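Local coordinates for alpha-galacturonidase (Bacillus subtilis, PDB 3FEF), which hydrolyses alpha-1,4-di-galacturonate, its probable natural substrate, to galacturonate, as an NAD- and manganese-dependent homotetrameric member of glycosyl hydrolase family 4, at residues 105-110 with 269-274; 184-189 with 225-230; 197-202 with 208-213; 256-259 with 265-268; 279-282 with 287-290. All coordinates share one frame; numbering follows the deposited sequence.

All five contacts are connected, and contact 4 touches each of the others. Contact 3, the hairpin of 197-202 with 208-213, shares an antiparallel sheet with strand 265-266 of contact 4, and their centres lie about 11 Å apart. Helix 253-262 of contact 4 packs in turn on helix 220-231 of contact 2 and on the loop of contact 5. Contact 1 touches contacts 4 and 5, its centre about 11 Å from that of contact 5, and its His272 side chain comes within about 5 Å of the bound magnesium ion. Along the chain, contacts 2, 3 and 4 all fall inside the long loop closed by contact 1, contact 3 lying within contact 2, while contact 5 follows. Contact 1 thus ties the Rossmann-like part to the C-terminal part beside the metal.

Contact 1. Residues 105-110 with 269-274; sequences QSVGDT and GDRHLA. With SO4 (sulfate ion), chain E.
Ser106 and Arg271 make the one hydrogen bond between the segments: Ser106 OG gives its proton to Arg271 O at 2.5 Å, in the carbonyl plane and on a lone pair. A small hydroxyl suits this buried place because it can donate to a helix carbonyl while taking up little room. The apolar part belongs to Val107, whose CG2 branch, anti to the carbonyl carbon, does the touching. CG2 sits over one face of the Arg271 guanidinium, 3.9 Å from Arg271 NH1, and meets His272 obliquely, lying 3.8 Å from His272 CD2. The charged end of Arg271 meets a sulfate ion, probably from the crystallisation liquor. Sulfate O2 lies in the guanidinium plane and accepts a nearly straight bond from Arg271 NH1 (2.7 Å, 167°), with a weak second one from NH2; Arg298 also binds this anion. Within 105-110, Thr110 OG1 donates to Asp109 OD1 at 2.8 Å, approaching from above the carboxylate plane. Thr110 OG1 is also hydrogen-bonded to the metal ligand His206, on whose ring His272 stacks. The loop between helices 88-96 and 112-136 thus meets helix 270-273 beside the metal site, with helix 295-314 packed against Val107 and Arg271.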
# COMPACT_ATOMS: atom_id res chain seq x y z
N GLN A 105 32.36 10.65 16.71
CA GLN A 105 32.00 9.89 15.53
C GLN A 105 33.19 9.05 15.12
O GLN A 105 34.33 9.52 15.15
CB GLN A 105 31.63 10.85 14.40
CG GLN A 105 30.38 11.67 14.66
CD GLN A 105 30.12 12.67 13.55
OE1 GLN A 105 29.29 12.44 12.67
NE2 GLN A 105 30.85 13.79 13.57
N SER A 106 32.94 7.82 14.73
CA SER A 106 34.03 6.94 14.35
C SER A 106 34.35 7.08 12.86
O SER A 106 35.49 6.91 12.45
CB SER A 106 33.70 5.49 14.70
OG SER A 106 32.42 5.14 14.20
N VAL A 107 33.35 7.38 12.04
CA VAL A 107 33.60 7.48 10.62
C VAL A 107 33.03 8.78 10.08
O VAL A 107 33.70 9.49 9.35
CB VAL A 107 32.94 6.32 9.85
CG1 VAL A 107 33.41 6.32 8.39
CG2 VAL A 107 33.24 5.00 10.52
N GLY A 108 31.78 9.06 10.44
CA GLY A 108 31.14 10.31 10.05
C GLY A 108 30.85 10.53 8.58
O GLY A 108 30.80 11.67 8.13
N ASP A 109 30.64 9.45 7.83
CA ASP A 109 30.38 9.56 6.40
C ASP A 109 28.99 9.03 6.03
O ASP A 109 28.63 8.99 4.86
CB ASP A 109 31.45 8.79 5.59
CG ASP A 109 31.39 7.28 5.81
OD1 ASP A 109 30.67 6.81 6.71
OD2 ASP A 109 32.08 6.54 5.09
N THR A 110 28.22 8.65 7.03
CA THR A 110 26.98 7.93 6.81
C THR A 110 25.81 8.57 7.55
O THR A 110 24.90 9.07 6.92
CB THR A 110 27.16 6.43 7.16
OG1 THR A 110 28.10 5.85 6.23
CG2 THR A 110 25.85 5.66 7.07
N GLY A 269 31.06 -3.57 10.03
CA GLY A 269 32.11 -3.40 11.04
C GLY A 269 31.58 -2.63 12.24
O GLY A 269 30.70 -1.77 12.13
N ASP A 270 32.12 -2.96 13.41
CA ASP A 270 31.80 -2.28 14.65
C ASP A 270 31.83 -0.74 14.49
O ASP A 270 30.95 -0.03 15.00
CB ASP A 270 32.76 -2.76 15.75
CG ASP A 270 32.36 -4.12 16.34
OD1 ASP A 270 31.63 -4.89 15.67
OD2 ASP A 270 32.74 -4.42 17.50
N ARG A 271 32.81 -0.23 13.77
CA ARG A 271 32.99 1.20 13.61
C ARG A 271 31.79 1.86 12.89
O ARG A 271 31.52 3.04 13.09
CB ARG A 271 34.30 1.49 12.87
CG ARG A 271 34.37 0.80 11.50
CD ARG A 271 35.78 0.77 10.93
NE ARG A 271 36.28 2.09 10.58
CZ ARG A 271 36.26 2.61 9.35
NH1 ARG A 271 36.74 3.82 9.13
NH2 ARG A 271 35.75 1.93 8.34
N HIS A 272 31.09 1.11 12.06
CA HIS A 272 29.93 1.64 11.35
C HIS A 272 28.66 1.47 12.16
O HIS A 272 27.84 2.38 12.22
CB HIS A 272 29.76 0.97 9.99
CG HIS A 272 30.79 1.37 8.99
ND1 HIS A 272 31.68 0.47 8.44
CD2 HIS A 272 31.10 2.58 8.46
CE1 HIS A 272 32.48 1.11 7.61
NE2 HIS A 272 32.14 2.39 7.59
N LEU A 273 28.51 0.30 12.76
CA LEU A 273 27.33 -0.02 13.56
C LEU A 273 27.21 0.99 14.67
O LEU A 273 26.11 1.43 15.02
CB LEU A 273 27.46 -1.42 14.18
CG LEU A 273 27.40 -2.63 13.24
CD1 LEU A 273 27.76 -3.94 13.98
CD2 LEU A 273 26.03 -2.75 12.53
N ALA A 274 28.36 1.32 15.25
CA ALA A 274 28.40 2.17 16.44
C ALA A 274 27.74 3.53 16.23
O ALA A 274 27.33 4.16 17.17
CB ALA A 274 29.84 2.35 16.90
S SO4 E . 36.56 4.13 5.08
O1 SO4 E . 37.81 3.55 4.59
O2 SO4 E . 36.69 4.51 6.48
O3 SO4 E . 35.50 3.14 4.93
O4 SO4 E . 36.23 5.30 4.28

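Contact 2. Residues 184-189 with 225-230; sequences TERLGI and REFSAH
Arg186 and Phe227 mark the closest backbone approach, their CA atoms 7.7 Å apart, so the end of helix 171-187 and helix 220-231 meet through side chains alone. The methylenes of Arg186 do most of the touching. Its CD lies 3.4 Å from Phe227 CD1, approaching the ring obliquely, while bends at chi2 and chi3 fold the chain back until NH1 reaches Glu185. There Arg186 NH1 forms a salt bridge with Glu185 OE2 at 3.2 Å, met nearly along the C-O axis but bent at the hydrogen (138°). OE2 also has Tyr231 OH as a partner. Glu185 OE1 stands at the edge of the Phe227 ring, 4.1 Å from CE1. A long, flexible arginine suits this partly exposed place because its aliphatic part can cover an aromatic ring while its charge stays with the acid. Shortened to an alanine, this residue would probably leave that side of Phe227 uncovered and Glu185 without its opposite charge. Past Leu187 the helix stops: Gly188 has a positive phi (82°), where a CB would collide with the carbonyl O of Leu187, so glycine suits the helix end. Around the contact, Phe227 reaches Leu178 and Met182 of helix 171-187 and the rings of Tyr231 and Tyr236, while Ser228 faces helix 253-262.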
# COMPACT_ATOMS: atom_id res chain seq x y z
N THR A 184 34.64 -22.84 11.10
CA THR A 184 35.88 -23.56 11.33
C THR A 184 36.17 -23.71 12.82
O THR A 184 36.45 -24.81 13.30
CB THR A 184 37.07 -22.85 10.69
OG1 THR A 184 36.84 -22.73 9.29
CG2 THR A 184 38.35 -23.66 10.92
N GLU A 185 36.11 -22.62 13.57
CA GLU A 185 36.42 -22.70 14.98
C GLU A 185 35.40 -23.46 15.82
O GLU A 185 35.77 -24.07 16.81
CB GLU A 185 36.65 -21.33 15.59
CG GLU A 185 37.35 -21.44 16.92
CD GLU A 185 36.84 -20.46 17.92
OE1 GLU A 185 37.14 -19.25 17.76
OE2 GLU A 185 36.14 -20.89 18.87
N ARG A 186 34.13 -23.42 15.45
CA ARG A 186 33.10 -24.05 16.27
C ARG A 186 32.88 -25.48 15.81
O ARG A 186 32.47 -26.33 16.60
CB ARG A 186 31.77 -23.28 16.20
CG ARG A 186 31.84 -21.76 16.46
CD ARG A 186 32.38 -21.41 17.85
NE ARG A 186 31.80 -22.25 18.89
CZ ARG A 186 32.35 -22.44 20.09
NH1 ARG A 186 33.49 -21.83 20.39
NH2 ARG A 186 31.76 -23.22 20.98
N LEU A 187 33.12 -25.75 14.54
CA LEU A 187 32.74 -27.03 13.97
C LEU A 187 33.95 -27.81 13.48
O LEU A 187 33.87 -29.02 13.27
CB LEU A 187 31.75 -26.84 12.82
CG LEU A 187 30.54 -25.96 13.13
CD1 LEU A 187 29.56 -25.88 11.95
CD2 LEU A 187 29.83 -26.44 14.41
N GLY A 188 35.06 -27.12 13.30
CA GLY A 188 36.28 -27.79 12.86
C GLY A 188 36.38 -28.02 11.36
O GLY A 188 37.37 -28.57 10.87
N ILE A 189 35.37 -27.60 10.61
CA ILE A 189 35.40 -27.81 9.16
C ILE A 189 35.75 -26.56 8.35
O ILE A 189 35.41 -25.44 8.73
CB ILE A 189 34.09 -28.41 8.64
CG1 ILE A 189 32.96 -27.39 8.70
CG2 ILE A 189 33.73 -29.65 9.46
CD1 ILE A 189 31.59 -28.02 8.50
N ARG A 225 24.96 -17.63 18.15
CA ARG A 225 24.50 -17.35 19.51
C ARG A 225 25.50 -17.92 20.54
O ARG A 225 25.88 -17.22 21.48
CB ARG A 225 23.08 -17.87 19.74
CG ARG A 225 22.63 -17.79 21.22
CD ARG A 225 21.11 -17.70 21.40
NE ARG A 225 20.33 -18.28 20.30
CZ ARG A 225 20.44 -19.54 19.86
NH1 ARG A 225 19.66 -19.95 18.86
NH2 ARG A 225 21.32 -20.38 20.40
N GLU A 226 25.95 -19.15 20.35
CA GLU A 226 26.99 -19.74 21.22
C GLU A 226 28.28 -18.96 21.15
O GLU A 226 28.90 -18.63 22.16
CB GLU A 226 27.26 -21.21 20.85
CG GLU A 226 26.17 -22.14 21.37
CD GLU A 226 25.92 -23.33 20.47
OE1 GLU A 226 26.84 -23.72 19.72
OE2 GLU A 226 24.81 -23.90 20.50
N PHE A 227 28.68 -18.69 19.91
CA PHE A 227 29.86 -17.92 19.60
C PHE A 227 29.85 -16.59 20.34
O PHE A 227 30.85 -16.15 20.89
CB PHE A 227 29.84 -17.67 18.10
CG PHE A 227 31.13 -17.25 17.54
CD1 PHE A 227 32.27 -17.99 17.78
CD2 PHE A 227 31.21 -16.12 16.72
CE1 PHE A 227 33.47 -17.61 17.25
CE2 PHE A 227 32.41 -15.73 16.17
CZ PHE A 227 33.55 -16.47 16.44
N SER A 228 28.69 -15.93 20.33
CA SER A 228 28.53 -14.65 20.96
C SER A 228 28.59 -14.75 22.49
O SER A 228 29.10 -13.84 23.15
CB SER A 228 27.21 -14.02 20.56
OG SER A 228 26.96 -12.87 21.35
N ALA A 229 28.07 -15.84 23.04
CA ALA A 229 28.08 -16.01 24.49
C ALA A 229 29.50 -16.26 24.94
O ALA A 229 29.91 -15.81 26.00
CB ALA A 229 27.19 -17.15 24.91
N HIS A 230 30.27 -16.97 24.13
CA HIS A 230 31.62 -17.28 24.52
C HIS A 230 32.60 -16.11 24.39
O HIS A 230 33.48 -15.96 25.23
CB HIS A 230 32.14 -18.51 23.76
CG HIS A 230 33.25 -19.20 24.48
ND1 HIS A 230 34.55 -19.18 24.02
CD2 HIS A 230 33.26 -19.89 25.64
CE1 HIS A 230 35.32 -19.85 24.87
NE2 HIS A 230 34.56 -20.29 25.86

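Contact 3. Residues 197-202 with 208-213; sequences IRVNVL and TWITKA
Leu202 O lies in the plane of the Trp209 indole, at its edge, and accepts the backbone N-H of the same tryptophan at 2.7 Å; the indole also meets Phe207 edge-to-face. The other flat group, the Asn200 amide, has Thr211 OG1 close to its plane, and ND2 donates to it at 3.0 Å. With CG anti to the backbone N (chi1 -176°), this side chain lies beside that of Lys212, the two pointing the same way. Its amide also bridges subunits: OD1 is hydrogen-bonded to Gln374 of the second subunit, and ND2 to Ser378 O of its own chain. A leucine in its place would probably leave Gln374 of the second subunit and Thr211 without these polar mates. The two strands form an antiparallel beta hairpin, part of the sheet that also holds strand 265-266, with the chain turning a corner at Thr211. Leu202 and Trp209 make a hydrogen-bonded pair; Val201 with Ile210 and Val199 with Ala213 are non-hydrogen-bonded pairs. These last four share one apolar face, where beta-branched valines and isoleucine pack beside the small Ala213: Val199 CB meets Ile210 CG2 at 3.8 Å. At the corner, Leu202 CD2 touches Thr211 CG2 at 3.7 Å, their side chains crossing at about a right angle.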
# COMPACT_ATOMS: atom_id res chain seq x y z
N ILE A 197 28.87 -18.82 2.63
CA ILE A 197 28.08 -18.42 3.78
C ILE A 197 26.89 -17.70 3.20
O ILE A 197 26.99 -16.54 2.83
CB ILE A 197 28.84 -17.49 4.74
CG1 ILE A 197 30.21 -18.10 5.08
CG2 ILE A 197 28.02 -17.26 6.03
CD1 ILE A 197 30.06 -19.40 5.87
N ARG A 198 25.78 -18.41 3.09
CA ARG A 198 24.62 -17.89 2.39
C ARG A 198 23.78 -17.18 3.42
O ARG A 198 23.25 -17.80 4.36
CB ARG A 198 23.83 -19.05 1.78
CG ARG A 198 24.69 -19.91 0.84
CD ARG A 198 24.92 -19.22 -0.50
NE ARG A 198 25.95 -19.89 -1.28
CZ ARG A 198 26.42 -19.45 -2.45
NH1 ARG A 198 25.94 -18.34 -2.99
NH2 ARG A 198 27.38 -20.12 -3.08
N VAL A 199 23.67 -15.87 3.26
CA VAL A 199 23.02 -15.10 4.29
C VAL A 199 21.80 -14.39 3.73
O VAL A 199 21.77 -13.99 2.56
CB VAL A 199 24.02 -14.09 4.95
CG1 VAL A 199 25.14 -14.83 5.67
CG2 VAL A 199 24.59 -13.12 3.92
N ASN A 200 20.78 -14.23 4.57
CA ASN A 200 19.68 -13.35 4.24
C ASN A 200 19.93 -12.02 4.92
O ASN A 200 19.72 -11.87 6.12
CB ASN A 200 18.33 -13.92 4.67
CG ASN A 200 17.16 -13.04 4.25
OD1 ASN A 200 16.99 -12.77 3.07
ND2 ASN A 200 16.37 -12.57 5.20
N VAL A 201 20.37 -11.04 4.13
CA VAL A 201 20.83 -9.77 4.67
C VAL A 201 19.91 -8.61 4.25
O VAL A 201 19.41 -8.56 3.12
CB VAL A 201 22.27 -9.51 4.22
CG1 VAL A 201 22.33 -9.35 2.72
CG2 VAL A 201 22.87 -8.29 4.94
N LEU A 202 19.70 -7.67 5.16
CA LEU A 202 18.73 -6.61 4.94
C LEU A 202 18.94 -5.43 5.89
O LEU A 202 19.48 -5.59 6.99
CB LEU A 202 17.30 -7.15 5.00
CG LEU A 202 16.72 -7.71 6.32
CD1 LEU A 202 15.19 -7.66 6.30
CD2 LEU A 202 17.17 -9.15 6.57
N THR A 208 23.16 -3.05 8.22
CA THR A 208 22.63 -4.26 7.64
C THR A 208 22.60 -5.40 8.65
O THR A 208 23.45 -5.47 9.55
CB THR A 208 23.50 -4.72 6.46
OG1 THR A 208 24.87 -4.47 6.79
CG2 THR A 208 23.16 -3.95 5.20
N TRP A 209 21.64 -6.31 8.49
CA TRP A 209 21.42 -7.36 9.46
C TRP A 209 21.16 -8.68 8.76
O TRP A 209 20.54 -8.74 7.69
CB TRP A 209 20.22 -7.00 10.34
CG TRP A 209 20.48 -5.75 11.12
CD1 TRP A 209 20.47 -4.47 10.65
CD2 TRP A 209 20.84 -5.66 12.51
NE1 TRP A 209 20.79 -3.59 11.66
CE2 TRP A 209 21.02 -4.30 12.81
CE3 TRP A 209 21.02 -6.61 13.53
CZ2 TRP A 209 21.37 -3.85 14.08
CZ3 TRP A 209 21.37 -6.17 14.80
CH2 TRP A 209 21.54 -4.81 15.07
N ILE A 210 21.62 -9.74 9.39
CA ILE A 210 21.42 -11.06 8.85
C ILE A 210 20.46 -11.79 9.75
O ILE A 210 20.76 -12.03 10.93
CB ILE A 210 22.77 -11.82 8.73
CG1 ILE A 210 23.67 -11.09 7.73
CG2 ILE A 210 22.52 -13.27 8.33
CD1 ILE A 210 25.18 -11.59 7.69
N THR A 211 19.30 -12.13 9.21
CA THR A 211 18.26 -12.77 9.99
C THR A 211 18.22 -14.29 9.73
O THR A 211 17.59 -15.03 10.47
CB THR A 211 16.90 -12.16 9.63
OG1 THR A 211 16.69 -12.30 8.22
CG2 THR A 211 16.89 -10.69 9.96
N LYS A 212 18.89 -14.74 8.68
CA LYS A 212 19.03 -16.16 8.40
C LYS A 212 20.37 -16.34 7.71
O LYS A 212 20.80 -15.48 6.95
CB LYS A 212 17.94 -16.67 7.44
CG LYS A 212 16.51 -16.35 7.81
CD LYS A 212 15.64 -16.42 6.54
CE LYS A 212 14.17 -16.13 6.83
NZ LYS A 212 13.43 -15.66 5.61
N ALA A 213 21.01 -17.47 8.00
CA ALA A 213 22.34 -17.74 7.49
C ALA A 213 22.62 -19.24 7.54
O ALA A 213 22.20 -19.95 8.46
CB ALA A 213 23.37 -16.97 8.29

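Contact 4. Residues 256-259 with 265-268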
# COMPACT_ATOMS: atom_id res chain seq x y z
N PHE A 256 28.53 -8.47 18.80
CA PHE A 256 28.00 -9.43 19.78
C PHE A 256 26.97 -8.77 20.67
O PHE A 256 25.96 -9.37 21.01
CB PHE A 256 29.12 -10.06 20.63
CG PHE A 256 30.05 -10.93 19.84
CD1 PHE A 256 29.57 -11.75 18.83
CD2 PHE A 256 31.41 -10.93 20.10
CE1 PHE A 256 30.43 -12.55 18.09
CE2 PHE A 256 32.28 -11.74 19.36
CZ PHE A 256 31.79 -12.54 18.35
N ASP A 257 27.24 -7.53 21.06
CA ASP A 257 26.35 -6.81 21.95
C ASP A 257 25.00 -6.54 21.26
O ASP A 257 23.96 -6.72 21.87
CB ASP A 257 27.01 -5.50 22.40
CG ASP A 257 26.23 -4.79 23.50
OD1 ASP A 257 26.20 -5.34 24.62
OD2 ASP A 257 25.66 -3.70 23.26
N LEU A 258 25.02 -6.12 20.00
CA LEU A 258 23.78 -5.89 19.25
C LEU A 258 23.03 -7.19 19.03
O LEU A 258 21.80 -7.22 19.12
CB LEU A 258 24.06 -5.24 17.90
CG LEU A 258 24.79 -3.90 18.03
CD1 LEU A 258 24.85 -3.19 16.70
CD2 LEU A 258 24.13 -3.03 19.07
N PHE A 259 23.76 -8.27 18.74
CA PHE A 259 23.08 -9.57 18.60
C PHE A 259 22.26 -9.96 19.85
O PHE A 259 21.13 -10.39 19.72
CB PHE A 259 24.03 -10.73 18.27
CG PHE A 259 23.32 -12.06 18.20
CD1 PHE A 259 22.63 -12.43 17.04
CD2 PHE A 259 23.30 -12.92 19.30
CE1 PHE A 259 21.94 -13.66 16.97
CE2 PHE A 259 22.60 -14.16 19.24
CZ PHE A 259 21.93 -14.52 18.08
N ILE A 265 22.04 -11.00 13.36
CA ILE A 265 23.45 -10.73 13.32
C ILE A 265 23.78 -9.40 12.63
O ILE A 265 23.55 -9.24 11.46
CB ILE A 265 24.19 -11.86 12.58
CG1 ILE A 265 23.96 -13.21 13.29
CG2 ILE A 265 25.68 -11.50 12.41
CD1 ILE A 265 24.56 -14.43 12.54
N PRO A 266 24.37 -8.45 13.37
CA PRO A 266 24.71 -7.18 12.76
C PRO A 266 25.74 -7.45 11.67
O PRO A 266 26.66 -8.24 11.87
CB PRO A 266 25.31 -6.39 13.91
CG PRO A 266 24.84 -7.10 15.17
CD PRO A 266 24.82 -8.54 14.77
N ALA A 267 25.58 -6.81 10.51
CA ALA A 267 26.39 -7.20 9.35
C ALA A 267 27.19 -6.05 8.75
O ALA A 267 27.16 -5.84 7.54
CB ALA A 267 25.49 -7.84 8.27
N ALA A 268 27.88 -5.30 9.61
CA ALA A 268 28.87 -4.29 9.23
C ALA A 268 29.94 -4.21 10.32
O ALA A 268 29.72 -4.72 11.42
CB ALA A 268 28.22 -2.90 9.02
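Leu258 and Pro266 point at each other and cross at a slant, the ring corner CG of Pro266 pressed to 3.4 Å from Leu258 CB, tighter than ordinary van der Waals contact. The same CG stands 3.9 Å from the backbone N of Phe259, so the pyrrolidine ring rests against the helix backbone as well as its side chains. Proline fits here because it is compact, apolar and has no N-H to satisfy on the side turned to the helix. Phe259 and Ile265 make the second pair. The phenyl ring swings out with CG anti to the backbone N (chi1 177°), bringing CD1 to 4.1 Å from Ile265 CG1; Ile265 N lies at the ring's edge, close to its plane. In the fold this is a helix-to-strand turn of the C-terminal domain: helix 253-262 runs into strand 265-266, which pairs antiparallel with strand 207-215 through backbone bonds of Ile265 with Ile210. Trp209 of that strand touches both Leu258 and Pro266, burying the tight pair. Helix 220-231 also packs on Phe259, whose ring meets that of Phe224 edge-to-face, and Ile265 packs on Thr175 and Leu179 of helix 171-187.

Contact 5. Residues 279-282 with 287-290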
# COMPACT_ATOMS: atom_id res chain seq x y z
N GLY A 279 24.63 3.93 22.73
CA GLY A 279 25.47 2.93 23.38
C GLY A 279 26.68 3.60 24.00
O GLY A 279 26.92 4.77 23.78
N PRO A 280 27.44 2.84 24.80
CA PRO A 280 28.70 3.34 25.34
C PRO A 280 29.79 3.35 24.28
O PRO A 280 30.88 3.86 24.52
CB PRO A 280 29.06 2.30 26.41
CG PRO A 280 28.29 1.06 26.04
CD PRO A 280 27.03 1.55 25.40
N TYR A 281 29.48 2.81 23.10
CA TYR A 281 30.51 2.47 22.10
C TYR A 281 31.46 3.59 21.71
O TYR A 281 32.68 3.43 21.78
CB TYR A 281 29.85 1.94 20.83
CG TYR A 281 28.76 0.94 21.08
CD1 TYR A 281 28.99 -0.19 21.88
CD2 TYR A 281 27.49 1.10 20.54
CE1 TYR A 281 27.99 -1.12 22.11
CE2 TYR A 281 26.49 0.18 20.77
CZ TYR A 281 26.74 -0.93 21.55
OH TYR A 281 25.74 -1.85 21.78
N LEU A 282 30.91 4.71 21.27
CA LEU A 282 31.69 5.78 20.66
C LEU A 282 32.54 6.54 21.68
O LEU A 282 33.52 7.17 21.33
CB LEU A 282 30.78 6.76 19.92
CG LEU A 282 30.19 6.24 18.61
CD1 LEU A 282 29.24 7.29 18.00
CD2 LEU A 282 31.31 5.89 17.64
N VAL A 287 37.57 0.12 25.08
CA VAL A 287 36.89 -0.94 25.83
C VAL A 287 36.05 -1.82 24.90
O VAL A 287 35.92 -3.02 25.12
CB VAL A 287 35.97 -0.39 26.91
CG1 VAL A 287 34.96 -1.47 27.37
CG2 VAL A 287 36.78 0.16 28.08
N TRP A 288 35.47 -1.22 23.86
CA TRP A 288 34.63 -1.96 22.95
C TRP A 288 35.46 -2.57 21.83
O TRP A 288 34.95 -3.23 20.93
CB TRP A 288 33.45 -1.10 22.45
CG TRP A 288 32.45 -1.00 23.56
CD1 TRP A 288 32.34 0.00 24.47
CD2 TRP A 288 31.48 -1.99 23.92
NE1 TRP A 288 31.35 -0.29 25.37
CE2 TRP A 288 30.80 -1.51 25.06
CE3 TRP A 288 31.11 -3.23 23.39
CZ2 TRP A 288 29.76 -2.23 25.68
CZ3 TRP A 288 30.08 -3.94 24.01
CH2 TRP A 288 29.43 -3.44 25.14
N LYS A 289 36.76 -2.33 21.90
CA LYS A 289 37.74 -2.96 21.00
C LYS A 289 37.60 -2.63 19.51
O LYS A 289 37.74 -3.50 18.65
CB LYS A 289 37.81 -4.48 21.23
CG LYS A 289 38.07 -4.85 22.70
CD LYS A 289 38.68 -6.24 22.81
CE LYS A 289 39.15 -6.55 24.23
NZ LYS A 289 40.20 -7.62 24.18
N PHE A 290 37.39 -1.36 19.20
CA PHE A 290 37.43 -0.90 17.81
C PHE A 290 37.99 0.52 17.86
O PHE A 290 38.30 1.00 18.94
CB PHE A 290 36.03 -0.94 17.17
CG PHE A 290 35.09 0.12 17.69
CD1 PHE A 290 34.52 -0.00 18.93
CD2 PHE A 290 34.78 1.23 16.91
CE1 PHE A 290 33.65 0.98 19.40
CE2 PHE A 290 33.92 2.22 17.38
CZ PHE A 290 33.36 2.09 18.63
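Tyr281 and Trp288 form the dense part of this contact, an edge-to-face (T-shaped) aromatic pair. The edge of the tyrosine ring is directed at the face of the indole, with planes 87° apart and the centroid of the tyrosine ring 5.0 Å from that of the six-membered ring of Trp288. Tyr281 CD1 stands over the middle of the indole, 3.7 Å from Trp288 CD2, so ring hydrogens point into the pi cloud. Tryptophan suits the place because its broad surface takes two neighbours: Pro280 also leans on it obliquely, Pro280 CG reaching 3.4 Å from Trp288 NE1 and 3.6 Å from Trp288 CZ2. The indole additionally makes a cation-pi contact with Arg253.

Phe290 belongs to the same buried, well-packed part. Its first torsion sets CG between the backbone N and the carbonyl carbon (chi1 72°), and the ring then presents its edge to Tyr281, with Tyr281 O 3.5 Å from Phe290 CZ. Leu282 CD2 lies 4.4 Å from Phe290 CZ, a looser contact at that edge. The solvent side is formed by Pro280 and Trp288, both partly exposed. Pro280 also lies near a bound sulfate and packs on Arg425 of the third subunit.

Both segments belong to the long connection from helix 270-273 to helix 295-314. Tyr281 reaches helix 253-262, its OH hydrogen-bonded to Asp257 and also to Arg425 of the third subunit, whereas Phe290 packs on Asp270 and Arg271 of helix 270-273.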